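Local coordinates for replication initiator protein (Staphylococcus aureus subsp. aureus, PDB 4PTA) that probably initiates replication of staphylococcal multiresistance plasmids by assembling the replication origin, at residues Val22-Asn26 with Pro113-Asp119. Residues are numbered along the deposited sequence; the frame is centred on the assembly and turned at random.
Sequences VFFTN and PAITKND
Asn26 and Asp119 meet where a capping box, formed by Thr116 and Asp119 at the start of helix 117-127, also receives a turn from the N-terminal part of the chain. The arrangement illustrates how one carboxylate can both complete the cap of its own helix and bond to a distant segment. Within the box, Asp119 N donates to Thr116 OG1 at 3.1 Å, and Thr116 N returns a bond to Asp119 OD2 at 2.9 Å, arriving on the anti side and somewhat out of the carboxylate plane. Asn26 ND2 takes the syn lone pair of Asp119 OD2, at 2.7 Å and an N-H...O angle of 159°. Asp119 OD2 lies close to the amide plane of Asn26, although amide and carboxylate planes are turned 34° apart. With CG anti to the backbone N (chi1 -167°), Asn26 extends its amide to this carboxylate, while its OD1 caps Asn28 N at the start of helix 27-30; one side chain thus links two helix N-termini. Thr25 OG1 adds a weak bond to Asp119 OD1.

Beside these buried hydrogen bonds the close packing, buried as well, is mainly apolar. Val22 divides its branches: CG1 lies against Pro113 CB at 3.6 Å, CG2 sits between Ala114 O and the carboxylate carbon of Asp119, and Ile115 CD1 closes on its CB. Tyr29 touches both Val22 and Pro113. Packing thins towards solvent, where exposed Thr116 contributes little across the contact: its methyl CG2 stands 4.1 Å from Asn26 ND2.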
# COMPACT_ATOMS: atom_id res chain seq x y z
N VAL A 22 14.77 5.01 1.86
CA VAL A 22 15.97 5.78 1.53
C VAL A 22 16.54 6.44 2.78
O VAL A 22 17.72 6.78 2.82
CB VAL A 22 15.71 6.82 0.42
CG1 VAL A 22 14.67 7.84 0.86
CG2 VAL A 22 17.01 7.51 0.03
N PHE A 23 15.72 6.59 3.81
CA PHE A 23 16.19 7.11 5.09
C PHE A 23 17.27 6.20 5.70
O PHE A 23 17.86 6.54 6.72
CB PHE A 23 15.04 7.28 6.09
CG PHE A 23 14.18 8.49 5.83
CD1 PHE A 23 14.40 9.30 4.73
CD2 PHE A 23 13.15 8.82 6.70
CE1 PHE A 23 13.61 10.42 4.50
CE2 PHE A 23 12.36 9.93 6.48
CZ PHE A 23 12.59 10.73 5.38
N PHE A 24 17.51 5.06 5.07
CA PHE A 24 18.40 4.06 5.64
C PHE A 24 19.49 3.63 4.65
O PHE A 24 20.18 2.64 4.87
CB PHE A 24 17.59 2.86 6.13
CG PHE A 24 16.53 3.22 7.13
CD1 PHE A 24 15.29 3.67 6.71
CD2 PHE A 24 16.79 3.15 8.49
CE1 PHE A 24 14.33 4.03 7.63
CE2 PHE A 24 15.82 3.50 9.41
CZ PHE A 24 14.59 3.94 8.98
N THR A 25 19.65 4.40 3.58
CA THR A 25 20.69 4.12 2.59
C THR A 25 21.43 5.40 2.19
O THR A 25 22.64 5.39 2.00
CB THR A 25 20.11 3.43 1.33
OG1 THR A 25 19.09 4.25 0.76
CG2 THR A 25 19.52 2.08 1.68
N ASN A 26 20.69 6.50 2.07
CA ASN A 26 21.29 7.78 1.70
C ASN A 26 22.00 8.44 2.87
O ASN A 26 21.39 8.66 3.92
CB ASN A 26 20.22 8.72 1.13
CG ASN A 26 20.82 9.93 0.43
OD1 ASN A 26 21.43 10.79 1.07
ND2 ASN A 26 20.64 10.00 -0.88
N PRO A 113 11.89 12.75 -0.39
CA PRO A 113 13.34 12.58 -0.35
C PRO A 113 13.96 12.50 -1.74
O PRO A 113 13.26 12.36 -2.74
CB PRO A 113 13.51 11.24 0.36
CG PRO A 113 12.24 10.50 0.07
CD PRO A 113 11.16 11.53 0.01
N ALA A 114 15.28 12.59 -1.79
CA ALA A 114 16.01 12.41 -3.04
C ALA A 114 16.41 10.95 -3.21
O ALA A 114 16.45 10.19 -2.24
CB ALA A 114 17.23 13.32 -3.07
N ILE A 115 16.70 10.57 -4.44
CA ILE A 115 17.16 9.23 -4.74
C ILE A 115 18.35 9.32 -5.67
O ILE A 115 18.37 10.15 -6.58
CB ILE A 115 16.05 8.39 -5.40
CG1 ILE A 115 14.90 8.15 -4.42
CG2 ILE A 115 16.60 7.06 -5.90
CD1 ILE A 115 15.22 7.13 -3.35
N THR A 116 19.35 8.47 -5.43
CA THR A 116 20.53 8.42 -6.28
C THR A 116 20.73 7.01 -6.78
O THR A 116 20.19 6.06 -6.21
CB THR A 116 21.80 8.84 -5.52
OG1 THR A 116 22.10 7.86 -4.52
CG2 THR A 116 21.61 10.21 -4.87
N LYS A 117 21.52 6.87 -7.84
CA LYS A 117 21.84 5.55 -8.38
C LYS A 117 22.36 4.62 -7.28
O LYS A 117 22.13 3.41 -7.32
CB LYS A 117 22.88 5.66 -9.50
CG LYS A 117 22.39 6.39 -10.74
CD LYS A 117 23.43 6.31 -11.86
CE LYS A 117 23.00 7.07 -13.10
NZ LYS A 117 23.99 6.92 -14.20
N ASN A 118 23.05 5.18 -6.30
CA ASN A 118 23.56 4.39 -5.19
C ASN A 118 22.44 3.96 -4.25
O ASN A 118 22.40 2.81 -3.81
CB ASN A 118 24.66 5.13 -4.43
CG ASN A 118 25.38 4.24 -3.42
OD1 ASN A 118 26.21 3.41 -3.80
ND2 ASN A 118 25.05 4.40 -2.15
N ASP A 119 21.54 4.89 -3.94
CA ASP A 119 20.36 4.56 -3.15
C ASP A 119 19.65 3.35 -3.76
O ASP A 119 19.35 2.38 -3.07
CB ASP A 119 19.40 5.75 -3.07
CG ASP A 119 19.93 6.86 -2.20
OD1 ASP A 119 20.51 6.56 -1.14
OD2 ASP A 119 19.77 8.05 -2.58